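PDB 6JWS: 7,8-dihydro-6-hydroxymethylpterin pyrophosphokinase-dihydropteroate synthase from Plasmodium falciparum, which probably makes 7,8-dihydropteroate in folate biosynthesis, first pyrophosphorylating 6-hydroxymethyl-7,8-dihydropterin with ATP and then joining the product to 4-aminobenzoate. Local coordinates for residues L34-H39 with E87-L92. The protein carries 1 engineered substitution. Numbering follows the deposited sequence.
Sequences LETALH and ELMQNL
Thr-36 and Met-89 face each other where two helices pack, with their CA atoms 8.4 Å apart. Residues 34-39 are a middle turn of helix 30-44. Residues 87-92 begin in the short helix 85-90 and run on into the chain after it. Helix 30-44 lies on the antiparallel sheet of the HPPK domain. Leu-34, Ala-37 and Leu-38 turn to that sheet, where all three touch Leu-22 of strand 16-24. Thr-36 and His-39 are on the side that meets the short helix.

The contact is small and nonpolar. Met-89 has the largest share and makes both close contacts. Its SD faces Thr-36, and the bend at chi3 (-56°) turns the methyl CE toward His-39. CE ends 4.3 Å from CB of His-39, so the histidine offers its CB here. Its ring stacks on Phe-523, from the DHPS part of the chain. Met-89 also touches Asn-521, so the cluster lies where the two enzyme parts meet. The bound calcium is about 9 Å from the His-39 side chain.

OG1 of Thr-36 hydrogen-bonds to the carbonyl oxygen of Leu-32, one turn back. Its methyl CG2, anti to the backbone N, meets SD of Met-89 at 4.0 Å.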
ATOM      1  N   LEU B  34     -11.869 -18.601 -29.250  1.00 27.48           N
ATOM      2  CA  LEU B  34     -11.964 -17.277 -29.850  1.00 27.59           C
ATOM      3  C   LEU B  34     -10.815 -17.031 -30.827  1.00 26.26           C
ATOM      4  O   LEU B  34     -11.013 -16.398 -31.867  1.00 24.90           O
ATOM      5  CB  LEU B  34     -12.089 -16.205 -28.760  1.00 28.85           C
ATOM      6  CG  LEU B  34     -13.400 -16.247 -27.972  1.00 29.80           C
ATOM      7  CD1 LEU B  34     -13.288 -15.480 -26.660  1.00 29.51           C
ATOM      8  CD2 LEU B  34     -14.557 -15.720 -28.811  1.00 30.06           C
ATOM      9  N   GLU B  35      -9.633 -17.585 -30.535  1.00 25.45           N
ATOM     10  CA  GLU B  35      -8.516 -17.426 -31.460  1.00 28.93           C
ATOM     11  C   GLU B  35      -8.692 -18.270 -32.733  1.00 29.42           C
ATOM     12  O   GLU B  35      -8.257 -17.868 -33.811  1.00 29.28           O
ATOM     13  CB  GLU B  35      -7.169 -17.635 -30.760  1.00 29.34           C
ATOM     14  CG  GLU B  35      -6.880 -16.582 -29.701  1.00 29.04           C
ATOM     15  CD  GLU B  35      -5.447 -16.374 -29.230  1.00 30.44           C
ATOM     16  OE1 GLU B  35      -4.657 -17.354 -29.218  1.00 31.21           O
ATOM     17  OE2 GLU B  35      -5.124 -15.219 -28.868  1.00 30.85           O
ATOM     18  N   THR B  36      -9.325 -19.442 -32.610  1.00 29.84           N
ATOM     19  CA  THR B  36      -9.661 -20.276 -33.761  1.00 30.09           C
ATOM     20  C   THR B  36     -10.570 -19.488 -34.709  1.00 29.77           C
ATOM     21  O   THR B  36     -10.324 -19.434 -35.914  1.00 29.10           O
ATOM     22  CB  THR B  36     -10.272 -21.618 -33.313  1.00 31.46           C
ATOM     23  OG1 THR B  36      -9.334 -22.354 -32.519  1.00 29.52           O
ATOM     24  CG2 THR B  36     -10.776 -22.468 -34.461  1.00 32.17           C
ATOM     25  N   ALA B  37     -11.607 -18.846 -34.147  1.00 29.30           N
ATOM     26  CA  ALA B  37     -12.495 -17.995 -34.926  1.00 27.32           C
ATOM     27  C   ALA B  37     -11.736 -16.819 -35.530  1.00 27.08           C
ATOM     28  O   ALA B  37     -12.015 -16.454 -36.671  1.00 29.84           O
ATOM     29  CB  ALA B  37     -13.677 -17.536 -34.100  1.00 27.88           C
ATOM     30  N   LEU B  38     -10.782 -16.228 -34.789  1.00 27.59           N
ATOM     31  CA  LEU B  38      -9.992 -15.136 -35.361  1.00 27.58           C
ATOM     32  C   LEU B  38      -9.274 -15.612 -36.619  1.00 27.61           C
ATOM     33  O   LEU B  38      -9.274 -14.908 -37.622  1.00 30.15           O
ATOM     34  CB  LEU B  38      -8.950 -14.590 -34.379  1.00 27.39           C
ATOM     35  CG  LEU B  38      -9.452 -13.639 -33.290  1.00 28.97           C
ATOM     36  CD1 LEU B  38      -8.310 -13.281 -32.345  1.00 29.04           C
ATOM     37  CD2 LEU B  38     -10.051 -12.379 -33.883  1.00 26.83           C
ATOM     38  N   HIS B  39      -8.630 -16.784 -36.534  1.00 28.63           N
ATOM     39  CA  HIS B  39      -7.939 -17.372 -37.670  1.00 30.82           C
ATOM     40  C   HIS B  39      -8.895 -17.566 -38.844  1.00 29.60           C
ATOM     41  O   HIS B  39      -8.583 -17.167 -39.959  1.00 32.80           O
ATOM     42  CB  HIS B  39      -7.297 -18.708 -37.289  1.00 32.56           C
ATOM     43  CG  HIS B  39      -6.159 -18.577 -36.341  1.00 39.18           C
ATOM     44  ND1 HIS B  39      -5.060 -17.773 -36.611  1.00 40.07           N
ATOM     45  CD2 HIS B  39      -5.911 -19.189 -35.158  1.00 39.53           C
ATOM     46  CE1 HIS B  39      -4.201 -17.875 -35.619  1.00 42.26           C
ATOM     47  NE2 HIS B  39      -4.706 -18.731 -34.708  1.00 40.94           N
ATOM     48  N   GLU B  87      -7.417 -30.908 -35.256  1.00 86.57           N
ATOM     49  CA  GLU B  87      -7.500 -31.649 -36.509  1.00 85.46           C
ATOM     50  C   GLU B  87      -8.218 -30.808 -37.565  1.00 76.57           C
ATOM     51  O   GLU B  87      -7.772 -30.749 -38.708  1.00 70.52           O
ATOM     52  CB  GLU B  87      -8.141 -33.027 -36.302  1.00 95.47           C
ATOM     53  CG  GLU B  87      -8.007 -33.967 -37.498  1.00105.30           C
ATOM     54  CD  GLU B  87      -6.682 -34.700 -37.681  1.00109.85           C
ATOM     55  OE1 GLU B  87      -6.169 -35.260 -36.691  1.00113.78           O
ATOM     56  OE2 GLU B  87      -6.167 -34.721 -38.823  1.00104.23           O
ATOM     57  N   LEU B  88      -9.314 -30.147 -37.162  1.00 70.04           N
ATOM     58  CA  LEU B  88     -10.099 -29.285 -38.034  1.00 64.10           C
ATOM     59  C   LEU B  88      -9.196 -28.313 -38.793  1.00 63.34           C
ATOM     60  O   LEU B  88      -9.367 -28.147 -39.998  1.00 61.68           O
ATOM     61  CB  LEU B  88     -11.147 -28.540 -37.203  1.00 62.25           C
ATOM     62  CG  LEU B  88     -11.551 -27.161 -37.724  1.00 66.21           C
ATOM     63  CD1 LEU B  88     -12.454 -27.270 -38.942  1.00 66.65           C
ATOM     64  CD2 LEU B  88     -12.233 -26.351 -36.633  1.00 72.42           C
ATOM     65  N   MET B  89      -8.243 -27.687 -38.084  1.00 64.17           N
ATOM     66  CA  MET B  89      -7.338 -26.693 -38.652  1.00 66.05           C
ATOM     67  C   MET B  89      -6.409 -27.314 -39.696  1.00 72.29           C
ATOM     68  O   MET B  89      -5.940 -26.617 -40.598  1.00 71.91           O
ATOM     69  CB  MET B  89      -6.475 -26.031 -37.571  1.00 61.18           C
ATOM     70  CG  MET B  89      -7.251 -25.211 -36.549  1.00 57.70           C
ATOM     71  SD  MET B  89      -8.276 -23.888 -37.243  1.00 57.28           S
ATOM     72  CE  MET B  89      -7.066 -22.949 -38.171  1.00 54.49           C
ATOM     73  N   GLN B  90      -6.136 -28.621 -39.560  1.00 78.45           N
ATOM     74  CA  GLN B  90      -5.211 -29.305 -40.452  1.00 87.06           C
ATOM     75  C   GLN B  90      -5.856 -29.554 -41.817  1.00 84.84           C
ATOM     76  O   GLN B  90      -5.153 -29.601 -42.825  1.00 90.45           O
ATOM     77  CB  GLN B  90      -4.668 -30.593 -39.827  1.00 93.34           C
ATOM     78  CG  GLN B  90      -3.521 -30.368 -38.847  1.00 97.58           C
ATOM     79  CD  GLN B  90      -2.631 -31.579 -38.690  1.00103.77           C
ATOM     80  OE1 GLN B  90      -1.409 -31.489 -38.791  1.00107.75           O
ATOM     81  NE2 GLN B  90      -3.237 -32.730 -38.448  1.00104.50           N
ATOM     82  N   ASN B  91      -7.190 -29.697 -41.841  1.00 82.56           N
ATOM     83  CA  ASN B  91      -7.924 -30.061 -43.048  1.00 79.92           C
ATOM     84  C   ASN B  91      -9.014 -29.028 -43.326  1.00 72.54           C
ATOM     85  O   ASN B  91     -10.199 -29.301 -43.141  1.00 71.48           O
ATOM     86  CB  ASN B  91      -8.522 -31.470 -42.957  1.00 81.93           C
ATOM     87  CG  ASN B  91      -7.504 -32.542 -42.626  1.00 88.45           C
ATOM     88  OD1 ASN B  91      -7.459 -33.032 -41.498  1.00 83.15           O
ATOM     89  ND2 ASN B  91      -6.681 -32.909 -43.597  1.00 90.59           N
ATOM     90  N   LEU B  92      -8.604 -27.840 -43.774  1.00 66.30           N
ATOM     91  CA  LEU B  92      -9.554 -26.783 -44.080  1.00 63.24           C
ATOM     92  C   LEU B  92      -9.536 -26.536 -45.580  1.00 61.87           C
ATOM     93  O   LEU B  92      -8.499 -26.698 -46.221  1.00 61.67           O
ATOM     94  CB  LEU B  92      -9.146 -25.494 -43.356  1.00 62.18           C
ATOM     95  CG  LEU B  92      -9.448 -25.400 -41.860  1.00 59.27           C
ATOM     96  CD1 LEU B  92      -8.767 -24.173 -41.272  1.00 58.01           C
ATOM     97  CD2 LEU B  92     -10.945 -25.346 -41.601  1.00 55.99           C
TER